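Side-chain contacts in putative TetR-family transcriptional regulator (Syntrophomonas wolfei subsp. wolfei, PDB 3LWJ), which probably binds DNA as a two-subunit, all-helical transcriptional regulator of the TetR family: residues Leu24-Gly29 against Asn103-Glu108; Gly29-Ser34 against Ala114-Pro119; Glu87-Thr92 against Gly146-Val151; Arg137-Gly142 against Val151-Ile156. All blocks are in the same frame, centred on the assembly; numbering follows the deposited sequence.

Contact 1. Residues Leu24-Gly29 against Asn103-Glu108; sequences LFIEKG and NETLSE
I26 reaches out from helix 10-28 to T105 and E108 on helix 104-113, a junction that in a TetR-type fold joins the probable DNA-binding helices at the N terminus to the C-terminal helical domain. The CA atoms of I26 and T105 are 6.9 Å apart, and the I26 CA–CB bond aims at the other helix. From CB the longer branch leaves beside the backbone N (chi1 -69°), which brings CG1 up to T105, I26 CG1 to T105 CB being 3.9 Å. One bond further, the methyl settles against the backbone of T105, with I26 CD1 3.6 Å from T105 O. The two side chains meet nearly perpendicular, T105 CB being presented to both CG1 and CD1 of the isoleucine. An aliphatic chain suits I26 because it meets T105 and the E108 carboxylate by van der Waals contact. The contact lies at the surface, I26 and T105 both being exposed, so a polar threonine is at home there. E108 adds a flank: its CG is anti to the backbone N and the extended chain carries the carboxylate along the isoleucine tip. E108 OE2 forms a salt bridge with R112 NE, whereas E108 OE1 lies 4.1 Å from I26 CD1.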
loop_
_atom_site.group_PDB
_atom_site.type_symbol
_atom_site.label_atom_id
_atom_site.label_comp_id
_atom_site.label_asym_id
_atom_site.label_seq_id
_atom_site.Cartn_x
_atom_site.Cartn_y
_atom_site.Cartn_z
ATOM N N LEU A 24 9.112 15.031 16.587
ATOM C CA LEU A 24 8.734 16.243 15.847
ATOM C C LEU A 24 7.946 15.911 14.550
ATOM O O LEU A 24 6.998 16.630 14.167
ATOM C CB LEU A 24 9.976 17.100 15.521
ATOM C CG LEU A 24 10.581 17.998 16.610
ATOM C CD1 LEU A 24 11.964 18.457 16.168
ATOM C CD2 LEU A 24 9.703 19.215 16.901
ATOM N N PHE A 25 8.332 14.825 13.876
ATOM C CA PHE A 25 7.627 14.386 12.677
ATOM C C PHE A 25 6.157 14.058 13.029
ATOM O O PHE A 25 5.236 14.522 12.353
ATOM C CB PHE A 25 8.303 13.145 12.035
ATOM C CG PHE A 25 9.678 13.398 11.440
ATOM C CD1 PHE A 25 10.140 14.661 11.173
ATOM C CD2 PHE A 25 10.469 12.319 11.075
ATOM C CE1 PHE A 25 11.372 14.852 10.622
ATOM C CE2 PHE A 25 11.709 12.506 10.518
ATOM C CZ PHE A 25 12.171 13.761 10.308
ATOM N N ILE A 26 5.963 13.285 14.096
ATOM C CA ILE A 26 4.623 12.962 14.628
ATOM C C ILE A 26 3.832 14.213 15.046
ATOM O O ILE A 26 2.659 14.334 14.741
ATOM C CB ILE A 26 4.721 12.037 15.873
ATOM C CG1 ILE A 26 5.202 10.646 15.466
ATOM C CG2 ILE A 26 3.366 11.966 16.600
ATOM C CD1 ILE A 26 4.262 9.925 14.552
ATOM N N GLU A 27 4.491 15.151 15.718
ATOM C CA GLU A 27 3.813 16.315 16.308
ATOM C C GLU A 27 3.471 17.432 15.308
ATOM O O GLU A 27 2.385 18.023 15.379
ATOM C CB GLU A 27 4.687 16.871 17.414
ATOM C CG GLU A 27 4.124 18.087 18.093
ATOM C CD GLU A 27 5.119 18.725 19.034
ATOM O OE1 GLU A 27 5.730 17.979 19.826
ATOM O OE2 GLU A 27 5.284 19.963 18.976
ATOM N N LYS A 28 4.412 17.748 14.412
ATOM C CA LYS A 28 4.262 18.870 13.460
ATOM C C LYS A 28 4.010 18.430 12.019
ATOM O O LYS A 28 3.597 19.260 11.184
ATOM C CB LYS A 28 5.525 19.753 13.454
ATOM C CG LYS A 28 5.988 20.287 14.812
ATOM C CD LYS A 28 7.234 21.175 14.667
ATOM C CE LYS A 28 7.053 22.265 13.600
ATOM N NZ LYS A 28 8.048 23.387 13.699
ATOM N N GLY A 29 4.273 17.151 11.724
ATOM C CA GLY A 29 4.292 16.646 10.339
ATOM C C GLY A 29 5.700 16.717 9.709
ATOM O O GLY A 29 6.413 17.712 9.871
ATOM N N ASN A 103 7.693 -0.179 17.059
ATOM C CA ASN A 103 8.097 1.099 16.483
ATOM C C ASN A 103 6.863 1.804 15.917
ATOM O O ASN A 103 6.789 2.064 14.699
ATOM C CB ASN A 103 9.109 0.867 15.336
ATOM C CG ASN A 103 10.413 0.221 15.818
ATOM O OD1 ASN A 103 11.439 0.912 15.921
ATOM N ND2 ASN A 103 10.376 -1.098 16.140
ATOM N N GLU A 104 5.894 2.077 16.790
ATOM C CA GLU A 104 4.595 2.560 16.370
ATOM C C GLU A 104 4.645 3.921 15.702
ATOM O O GLU A 104 3.987 4.154 14.687
ATOM C CB GLU A 104 3.629 2.611 17.539
ATOM C CG GLU A 104 2.198 2.934 17.093
ATOM C CD GLU A 104 1.140 2.606 18.145
ATOM O OE1 GLU A 104 1.281 1.604 18.873
ATOM O OE2 GLU A 104 0.146 3.355 18.228
ATOM N N THR A 105 5.424 4.835 16.271
ATOM C CA THR A 105 5.447 6.180 15.753
ATOM C C THR A 105 6.138 6.194 14.349
ATOM O O THR A 105 5.678 6.872 13.416
ATOM C CB THR A 105 6.065 7.114 16.792
ATOM O OG1 THR A 105 7.381 6.655 17.076
ATOM C CG2 THR A 105 5.207 7.119 18.140
ATOM N N LEU A 106 7.195 5.400 14.188
ATOM C CA LEU A 106 7.866 5.249 12.893
ATOM C C LEU A 106 6.974 4.554 11.859
ATOM O O LEU A 106 6.962 4.955 10.681
ATOM C CB LEU A 106 9.205 4.499 13.055
ATOM C CG LEU A 106 10.035 4.256 11.787
ATOM C CD1 LEU A 106 10.225 5.555 10.979
ATOM C CD2 LEU A 106 11.356 3.614 12.115
ATOM N N SER A 107 6.256 3.509 12.290
ATOM C CA SER A 107 5.269 2.837 11.444
ATOM C C SER A 107 4.240 3.852 10.963
ATOM O O SER A 107 3.835 3.849 9.813
ATOM C CB SER A 107 4.571 1.692 12.208
ATOM O OG SER A 107 5.443 0.559 12.436
ATOM N N GLU A 108 3.817 4.742 11.840
ATOM C CA GLU A 108 2.911 5.805 11.419
ATOM C C GLU A 108 3.527 6.705 10.336
ATOM O O GLU A 108 2.907 6.911 9.290
ATOM C CB GLU A 108 2.458 6.644 12.596
ATOM C CG GLU A 108 1.084 7.258 12.357
ATOM C CD GLU A 108 0.637 8.197 13.478
ATOM O OE1 GLU A 108 0.773 7.835 14.673
ATOM O OE2 GLU A 108 0.166 9.304 13.135
#

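Contact 2. Residues Gly29-Ser34 against Ala114-Pro119; sequences GYYNTS and AGSSAP
Y31 extends its phenol to two consecutive serines, S116 and S117, and touches them chiefly through OH. Between Y31 OH and S117 OG there is a hydrogen bond of 3.0 Å in which either group could be the donor. The other serine oxygen, S116 OG, lies at the ring edge in its plane, but its 2.4 Å separation from Y31 OH is too short to be taken at face value. A tyrosine fits here because the CA atoms of Y31 and S116 are 9.5 Å apart, and the long side chain carries a hydroxyl most of the way to the serines. Further out, Y30 CD2 sits 3.8 Å above the centre of the Y31 ring, covers that face and probably helps hold it, while S116 OG is also bonded to V113 O. The tyrosines belong to the turn leading into helix 35-42, which opens the predicted helix-turn-helix; S34 is its N-cap, and D37 OD2 accepts from S34 N. T33 OG1 tightens this turn with a 3.0 Å bond to G29 O, coming from 51° above the carbonyl plane. Across the contact, S117 occupies the N-cap position of helix 118-144, and G115 O takes a hydrogen bond from R112 NH1 of the second subunit.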
loop_
_atom_site.group_PDB
_atom_site.type_symbol
_atom_site.label_atom_id
_atom_site.label_comp_id
_atom_site.label_asym_id
_atom_site.label_seq_id
_atom_site.Cartn_x
_atom_site.Cartn_y
_atom_site.Cartn_z
ATOM N N GLY A 29 4.273 17.151 11.724
ATOM C CA GLY A 29 4.292 16.646 10.339
ATOM C C GLY A 29 5.700 16.717 9.709
ATOM O O GLY A 29 6.413 17.712 9.871
ATOM N N TYR A 30 6.081 15.659 8.994
ATOM C CA TYR A 30 7.420 15.504 8.401
ATOM C C TYR A 30 7.891 16.730 7.593
ATOM O O TYR A 30 9.027 17.177 7.741
ATOM C CB TYR A 30 7.471 14.233 7.519
ATOM C CG TYR A 30 8.819 14.038 6.873
ATOM C CD1 TYR A 30 9.807 13.293 7.504
ATOM C CD2 TYR A 30 9.139 14.669 5.660
ATOM C CE1 TYR A 30 11.072 13.153 6.941
ATOM C CE2 TYR A 30 10.400 14.522 5.085
ATOM C CZ TYR A 30 11.365 13.776 5.743
ATOM O OH TYR A 30 12.633 13.596 5.197
ATOM N N TYR A 31 7.016 17.281 6.763
ATOM C CA TYR A 31 7.377 18.414 5.902
ATOM C C TYR A 31 7.452 19.745 6.634
ATOM O O TYR A 31 8.330 20.593 6.314
ATOM C CB TYR A 31 6.421 18.496 4.715
ATOM C CG TYR A 31 6.688 17.355 3.770
ATOM C CD1 TYR A 31 7.870 17.327 3.016
ATOM C CD2 TYR A 31 5.823 16.285 3.677
ATOM C CE1 TYR A 31 8.146 16.300 2.157
ATOM C CE2 TYR A 31 6.095 15.220 2.835
ATOM C CZ TYR A 31 7.260 15.233 2.068
ATOM O OH TYR A 31 7.537 14.191 1.216
ATOM N N ASN A 32 6.570 19.911 7.621
ATOM C CA ASN A 32 6.588 21.089 8.513
ATOM C C ASN A 32 7.745 21.108 9.510
ATOM O O ASN A 32 7.990 22.135 10.105
ATOM C CB ASN A 32 5.285 21.184 9.329
ATOM C CG ASN A 32 4.032 21.321 8.458
ATOM O OD1 ASN A 32 4.007 22.083 7.503
ATOM N ND2 ASN A 32 2.977 20.587 8.812
ATOM N N THR A 33 8.404 19.975 9.754
ATOM C CA THR A 33 9.587 19.944 10.648
ATOM C C THR A 33 10.866 20.397 9.912
ATOM O O THR A 33 11.180 19.866 8.845
ATOM C CB THR A 33 9.850 18.542 11.195
ATOM O OG1 THR A 33 8.670 18.057 11.834
ATOM C CG2 THR A 33 11.060 18.530 12.192
ATOM N N SER A 34 11.607 21.348 10.487
ATOM C CA SER A 34 12.925 21.734 9.939
ATOM C C SER A 34 14.136 21.144 10.704
ATOM O O SER A 34 14.018 20.730 11.875
ATOM C CB SER A 34 13.060 23.249 9.945
ATOM O OG SER A 34 13.088 23.738 11.277
ATOM N N ALA A 114 4.403 7.913 2.294
ATOM C CA ALA A 114 4.498 7.226 0.990
ATOM C C ALA A 114 3.795 7.988 -0.116
ATOM O O ALA A 114 2.668 8.417 0.078
ATOM C CB ALA A 114 3.931 5.814 1.100
ATOM N N GLY A 115 4.479 8.187 -1.257
ATOM C CA GLY A 115 3.959 8.958 -2.406
ATOM C C GLY A 115 3.940 10.464 -2.279
ATOM O O GLY A 115 3.382 11.159 -3.139
ATOM N N SER A 116 4.540 10.987 -1.208
ATOM C CA SER A 116 4.463 12.421 -0.895
ATOM C C SER A 116 5.402 13.270 -1.771
ATOM O O SER A 116 5.034 14.365 -2.193
ATOM C CB SER A 116 4.743 12.656 0.603
ATOM O OG SER A 116 6.068 12.273 0.991
ATOM N N SER A 117 6.627 12.800 -2.015
ATOM C CA SER A 117 7.566 13.511 -2.910
ATOM C C SER A 117 8.643 12.560 -3.325
ATOM O O SER A 117 8.832 11.548 -2.663
ATOM C CB SER A 117 8.208 14.705 -2.205
ATOM O OG SER A 117 9.171 14.310 -1.246
ATOM N N ALA A 118 9.371 12.873 -4.402
ATOM C CA ALA A 118 10.363 11.923 -4.922
ATOM C C ALA A 118 11.526 11.682 -3.959
ATOM O O ALA A 118 11.982 10.550 -3.831
ATOM C CB ALA A 118 10.879 12.323 -6.294
ATOM N N PRO A 119 12.003 12.724 -3.256
ATOM C CA PRO A 119 13.106 12.381 -2.331
ATOM C C PRO A 119 12.698 11.436 -1.199
ATOM O O PRO A 119 13.488 10.596 -0.778
ATOM C CB PRO A 119 13.533 13.742 -1.769
ATOM C CG PRO A 119 13.247 14.677 -2.857
ATOM C CD PRO A 119 11.917 14.183 -3.455
#

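Contact 3. Residues Glu87-Thr92 against Gly146-Val151; sequences ERFIET and GVFKNV
F89 and F148 bring helix 85-102 against the loop that follows helix 118-144, a loop begun by a Schellman motif: V147 N bonds G142 O, G146 N bonds I143 O, and G146, as the C-prime residue, takes the positive phi that a glycine adopts readily. The aromatic interaction is an offset edge-to-face pair in which the edge of F148 is turned toward the face of F89, with ring centroids 5.3 Å apart and planes at 62°. The nearest atoms are F148 CZ and F89 CD1 at 3.8 Å, and F148 CZ is 4.1 Å from F89 CG. F89 achieves this with CG anti to its backbone N (chi1 -172°), which swings the ring off the helix toward the loop. Both phenylalanines are buried, and L197 of the second subunit packs on each of them, so large apolar rings suit a place where the C-terminal helical domain meets its dimer partner. L193 and A194 of helix 179-195 also lie against F89. The charged neighbours are engaged elsewhere: K149 NZ donates to the carbonyls of V195, G196 and L198 of the second subunit, and R88 forms a cation-pi pair with Y79. Among the hydrogen bonds within helix 85-102, R88 O is approached by T92 OG1 at a doubtfully short 2.5 Å and, from the opposite face of its plane, by T92 N at 2.9 Å.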
loop_
_atom_site.group_PDB
_atom_site.type_symbol
_atom_site.label_atom_id
_atom_site.label_comp_id
_atom_site.label_asym_id
_atom_site.label_seq_id
_atom_site.Cartn_x
_atom_site.Cartn_y
_atom_site.Cartn_z
ATOM N N GLU A 87 6.503 -23.354 8.995
ATOM C CA GLU A 87 6.390 -22.693 10.287
ATOM C C GLU A 87 7.026 -21.328 10.212
ATOM O O GLU A 87 6.448 -20.338 10.695
ATOM C CB GLU A 87 7.047 -23.508 11.394
ATOM C CG GLU A 87 6.685 -23.023 12.778
ATOM C CD GLU A 87 5.303 -23.469 13.238
ATOM O OE1 GLU A 87 4.811 -24.528 12.815
ATOM O OE2 GLU A 87 4.710 -22.757 14.052
ATOM N N ARG A 88 8.206 -21.260 9.598
ATOM C CA ARG A 88 8.882 -19.979 9.379
ATOM C C ARG A 88 8.036 -18.980 8.553
ATOM O O ARG A 88 7.976 -17.781 8.860
ATOM C CB ARG A 88 10.199 -20.200 8.639
ATOM C CG ARG A 88 11.309 -20.933 9.393
ATOM C CD ARG A 88 12.536 -21.005 8.518
ATOM N NE ARG A 88 13.700 -21.570 9.205
ATOM C CZ ARG A 88 14.941 -21.501 8.741
ATOM N NH1 ARG A 88 15.208 -20.894 7.590
ATOM N NH2 ARG A 88 15.922 -22.049 9.432
ATOM N N PHE A 89 7.397 -19.490 7.500
ATOM C CA PHE A 89 6.629 -18.671 6.565
ATOM C C PHE A 89 5.551 -17.891 7.290
ATOM O O PHE A 89 5.408 -16.685 7.097
ATOM C CB PHE A 89 6.004 -19.568 5.485
ATOM C CG PHE A 89 5.360 -18.823 4.363
ATOM C CD1 PHE A 89 6.123 -18.063 3.496
ATOM C CD2 PHE A 89 3.982 -18.877 4.177
ATOM C CE1 PHE A 89 5.541 -17.365 2.477
ATOM C CE2 PHE A 89 3.393 -18.184 3.130
ATOM C CZ PHE A 89 4.177 -17.426 2.283
ATOM N N ILE A 90 4.818 -18.581 8.143
ATOM C CA ILE A 90 3.780 -17.944 8.926
ATOM C C ILE A 90 4.342 -17.080 10.021
ATOM O O ILE A 90 3.999 -15.892 10.111
ATOM C CB ILE A 90 2.841 -18.942 9.580
ATOM C CG1 ILE A 90 2.237 -19.856 8.517
ATOM C CG2 ILE A 90 1.782 -18.203 10.304
ATOM C CD1 ILE A 90 1.629 -19.115 7.305
ATOM N N GLU A 91 5.155 -17.672 10.896
ATOM C CA GLU A 91 5.547 -16.965 12.109
ATOM C C GLU A 91 6.394 -15.756 11.829
ATOM O O GLU A 91 6.363 -14.811 12.628
ATOM C CB GLU A 91 6.332 -17.849 13.085
ATOM C CG GLU A 91 5.521 -18.579 14.072
ATOM C CD GLU A 91 4.483 -17.743 14.788
ATOM O OE1 GLU A 91 4.810 -16.743 15.477
ATOM O OE2 GLU A 91 3.315 -18.146 14.666
ATOM N N THR A 92 7.182 -15.775 10.747
ATOM C CA THR A 92 7.977 -14.586 10.438
ATOM C C THR A 92 7.068 -13.356 10.157
ATOM O O THR A 92 7.464 -12.235 10.403
ATOM C CB THR A 92 8.982 -14.770 9.294
ATOM O OG1 THR A 92 8.355 -15.372 8.135
ATOM C CG2 THR A 92 10.173 -15.641 9.765
ATOM N N GLY A 146 12.282 -27.632 -1.991
ATOM C CA GLY A 146 11.131 -28.387 -2.450
ATOM C C GLY A 146 9.872 -28.154 -1.654
ATOM O O GLY A 146 8.886 -28.864 -1.834
ATOM N N VAL A 147 9.892 -27.154 -0.776
ATOM C CA VAL A 147 8.723 -26.831 0.015
ATOM C C VAL A 147 7.821 -25.858 -0.748
ATOM O O VAL A 147 6.576 -25.995 -0.711
ATOM C CB VAL A 147 9.131 -26.334 1.412
ATOM C CG1 VAL A 147 7.927 -25.830 2.184
ATOM C CG2 VAL A 147 9.822 -27.507 2.188
ATOM N N PHE A 148 8.416 -24.908 -1.474
ATOM C CA PHE A 148 7.626 -23.983 -2.267
ATOM C C PHE A 148 7.733 -24.284 -3.754
ATOM O O PHE A 148 8.794 -24.656 -4.239
ATOM C CB PHE A 148 8.072 -22.526 -2.056
ATOM C CG PHE A 148 7.987 -22.022 -0.621
ATOM C CD1 PHE A 148 6.984 -22.433 0.242
ATOM C CD2 PHE A 148 8.912 -21.090 -0.172
ATOM C CE1 PHE A 148 6.950 -21.960 1.538
ATOM C CE2 PHE A 148 8.869 -20.597 1.092
ATOM C CZ PHE A 148 7.884 -21.023 1.960
ATOM N N LYS A 149 6.642 -24.048 -4.477
ATOM C CA LYS A 149 6.637 -24.186 -5.920
ATOM C C LYS A 149 7.597 -23.177 -6.562
ATOM O O LYS A 149 7.819 -22.066 -6.055
ATOM C CB LYS A 149 5.226 -23.993 -6.507
ATOM C CG LYS A 149 4.131 -25.040 -6.165
ATOM C CD LYS A 149 2.839 -24.655 -6.942
ATOM C CE LYS A 149 1.656 -25.610 -6.760
ATOM N NZ LYS A 149 1.098 -25.566 -5.411
ATOM N N ASN A 150 8.136 -23.583 -7.702
ATOM C CA ASN A 150 9.054 -22.789 -8.461
ATOM C C ASN A 150 8.262 -21.776 -9.264
ATOM O O ASN A 150 7.988 -21.981 -10.415
ATOM C CB ASN A 150 9.882 -23.704 -9.384
ATOM C CG ASN A 150 11.017 -22.960 -10.104
ATOM O OD1 ASN A 150 11.324 -21.803 -9.824
ATOM N ND2 ASN A 150 11.642 -23.638 -11.028
ATOM N N VAL A 151 7.889 -20.684 -8.632
ATOM C CA VAL A 151 7.151 -19.619 -9.300
ATOM C C VAL A 151 7.988 -18.347 -9.266
ATOM O O VAL A 151 8.926 -18.248 -8.486
ATOM C CB VAL A 151 5.791 -19.384 -8.597
ATOM C CG1 VAL A 151 4.905 -20.632 -8.775
ATOM C CG2 VAL A 151 5.992 -19.009 -7.108
#

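Contact 4. Residues Arg137-Gly142 against Val151-Ile156; sequences RNIEYG and VPVSPI. With EDO (1,2-ethanediol), chain B.
I139 packs against V153 and I156, and these apolar meetings form the heart of the contact. I139 and V153 run alongside one another, pointing opposite ways, with V153 CG1 lodged 3.9 Å from both I139 CB and I139 CG2. The longer branch of I139 is extended (chi2 150°), which takes its methyl away from CB toward the next partner; I139 CD1 lies 3.8 Å from I156 CG2. Such residues suit the spot because each is branched at CB and offers two apolar arms. At the margin, E140 lends its aliphatic part, E140 CG lying 4.0 Å from V153 CG2, while its carboxylate is held elsewhere. The ionic interaction is a salt bridge within one helix turn: R137 NH2 meets the syn side of E140 OE2 at 2.9 Å, nearly straight at 168°, which ties the glutamate head to its own helix. Among the polar contacts, N138 OD1 accepts a 2.6 Å hydrogen bond from O1 of 1,2-ethanediol, a molecule probably left from crystallisation. S188 of the second subunit packs on P152 and P155, and its T192 on I156. The pairing is that of a helical hairpin, helix 118-144 turning back into helix 153-173, in the TetR-type C-terminal domain beside the dimer interface.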
loop_
_atom_site.group_PDB
_atom_site.type_symbol
_atom_site.label_atom_id
_atom_site.label_comp_id
_atom_site.label_asym_id
_atom_site.label_seq_id
_atom_site.Cartn_x
_atom_site.Cartn_y
_atom_site.Cartn_z
ATOM N N ARG A 137 15.127 -13.862 -0.959
ATOM C CA ARG A 137 16.136 -14.890 -0.599
ATOM C C ARG A 137 15.423 -16.018 0.120
ATOM O O ARG A 137 15.641 -17.166 -0.191
ATOM C CB ARG A 137 17.232 -14.374 0.340
ATOM C CG ARG A 137 18.063 -13.164 -0.108
ATOM C CD ARG A 137 18.882 -13.418 -1.349
ATOM N NE ARG A 137 18.067 -13.261 -2.560
ATOM C CZ ARG A 137 17.828 -12.110 -3.196
ATOM N NH1 ARG A 137 18.321 -10.953 -2.753
ATOM N NH2 ARG A 137 17.079 -12.128 -4.301
ATOM N N ASN A 138 14.549 -15.681 1.066
ATOM C CA ASN A 138 13.863 -16.710 1.853
ATOM C C ASN A 138 12.885 -17.530 1.042
ATOM O O ASN A 138 12.792 -18.730 1.263
ATOM C CB ASN A 138 13.151 -16.112 3.055
ATOM C CG ASN A 138 14.088 -15.277 3.943
ATOM O OD1 ASN A 138 13.683 -14.254 4.491
ATOM N ND2 ASN A 138 15.333 -15.707 4.069
ATOM N N ILE A 139 12.178 -16.902 0.087
ATOM C CA ILE A 139 11.311 -17.666 -0.813
ATOM C C ILE A 139 12.152 -18.594 -1.714
ATOM O O ILE A 139 11.793 -19.741 -1.941
ATOM C CB ILE A 139 10.439 -16.755 -1.672
ATOM C CG1 ILE A 139 9.392 -16.065 -0.771
ATOM C CG2 ILE A 139 9.754 -17.571 -2.758
ATOM C CD1 ILE A 139 8.953 -14.706 -1.242
ATOM N N GLU A 140 13.273 -18.081 -2.205
ATOM C CA GLU A 140 14.161 -18.845 -3.064
ATOM C C GLU A 140 14.643 -20.117 -2.373
ATOM O O GLU A 140 14.566 -21.224 -2.944
ATOM C CB GLU A 140 15.332 -17.981 -3.499
ATOM C CG GLU A 140 14.955 -16.920 -4.502
ATOM C CD GLU A 140 16.132 -16.020 -4.801
ATOM O OE1 GLU A 140 17.234 -16.580 -4.877
ATOM O OE2 GLU A 140 15.989 -14.778 -4.916
ATOM N N TYR A 141 15.090 -19.955 -1.130
ATOM C CA TYR A 141 15.512 -21.075 -0.308
ATOM C C TYR A 141 14.409 -22.137 -0.241
ATOM O O TYR A 141 14.667 -23.324 -0.453
ATOM C CB TYR A 141 15.926 -20.587 1.088
ATOM C CG TYR A 141 16.542 -21.645 1.963
ATOM C CD1 TYR A 141 17.859 -22.057 1.771
ATOM C CD2 TYR A 141 15.811 -22.224 2.998
ATOM C CE1 TYR A 141 18.437 -23.050 2.596
ATOM C CE2 TYR A 141 16.368 -23.192 3.823
ATOM C CZ TYR A 141 17.674 -23.610 3.611
ATOM O OH TYR A 141 18.190 -24.572 4.424
ATOM N N GLY A 142 13.172 -21.713 0.004
ATOM C CA GLY A 142 12.056 -22.663 0.089
ATOM C C GLY A 142 11.763 -23.407 -1.209
ATOM O O GLY A 142 11.264 -24.552 -1.173
ATOM N N VAL A 151 7.889 -20.684 -8.632
ATOM C CA VAL A 151 7.151 -19.619 -9.300
ATOM C C VAL A 151 7.988 -18.347 -9.266
ATOM O O VAL A 151 8.926 -18.248 -8.486
ATOM C CB VAL A 151 5.791 -19.384 -8.597
ATOM C CG1 VAL A 151 4.905 -20.632 -8.775
ATOM C CG2 VAL A 151 5.992 -19.009 -7.108
ATOM N N PRO A 152 7.632 -17.353 -10.091
ATOM C CA PRO A 152 8.361 -16.099 -9.983
ATOM C C PRO A 152 8.305 -15.524 -8.566
ATOM O O PRO A 152 7.240 -15.427 -7.989
ATOM C CB PRO A 152 7.642 -15.213 -11.006
ATOM C CG PRO A 152 7.219 -16.192 -12.069
ATOM C CD PRO A 152 6.644 -17.294 -11.187
ATOM N N VAL A 153 9.452 -15.114 -8.043
ATOM C CA VAL A 153 9.593 -14.778 -6.622
ATOM C C VAL A 153 9.200 -13.340 -6.336
ATOM O O VAL A 153 8.566 -13.064 -5.331
ATOM C CB VAL A 153 11.061 -14.973 -6.170
ATOM C CG1 VAL A 153 11.267 -14.520 -4.724
ATOM C CG2 VAL A 153 11.450 -16.412 -6.328
ATOM N N SER A 154 9.579 -12.408 -7.200
ATOM C CA SER A 154 9.337 -10.996 -6.941
ATOM C C SER A 154 7.863 -10.649 -6.684
ATOM O O SER A 154 7.580 -9.918 -5.746
ATOM C CB SER A 154 9.901 -10.120 -8.057
ATOM O OG SER A 154 9.562 -8.782 -7.798
ATOM N N PRO A 155 6.920 -11.194 -7.474
ATOM C CA PRO A 155 5.493 -10.971 -7.133
ATOM C C PRO A 155 5.097 -11.451 -5.738
ATOM O O PRO A 155 4.264 -10.815 -5.052
ATOM C CB PRO A 155 4.736 -11.784 -8.183
ATOM C CG PRO A 155 5.753 -11.986 -9.363
ATOM C CD PRO A 155 7.086 -12.054 -8.661
ATOM N N ILE A 156 5.661 -12.563 -5.293
ATOM C CA ILE A 156 5.369 -13.022 -3.932
ATOM C C ILE A 156 5.936 -12.090 -2.857
ATOM O O ILE A 156 5.248 -11.780 -1.880
ATOM C CB ILE A 156 5.821 -14.470 -3.661
ATOM C CG1 ILE A 156 5.289 -15.447 -4.743
ATOM C CG2 ILE A 156 5.347 -14.909 -2.289
ATOM C CD1 ILE A 156 3.863 -15.285 -5.111
HETATM C C1 EDO B . 10.584 -13.878 3.714
HETATM O O1 EDO B . 11.123 -13.928 5.062
HETATM C C2 EDO B . 9.110 -14.214 3.467
HETATM O O2 EDO B . 8.726 -15.567 3.778
#

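From the N terminus, helix 10-28 and the turn after it open contacts 1 and 2, which share G29. Contact 1 closes at helix 104-113 and contact 2 just ahead of helix 118-144, so their long loops cross; both bridge the probable DNA-binding region to the C-terminal domain. Contact 3 opens between, on helix 85-102, and closes after helix 118-144, crossing both. Contact 4 closes a short loop around the turn from helix 118-144 into helix 153-173; it crosses contact 3, shares V151 with it, and follows contacts 1 and 2 in series. None nests. Contacts 3 and 4, centres 9 Å apart, sit across the chain's centre from contacts 1 and 2.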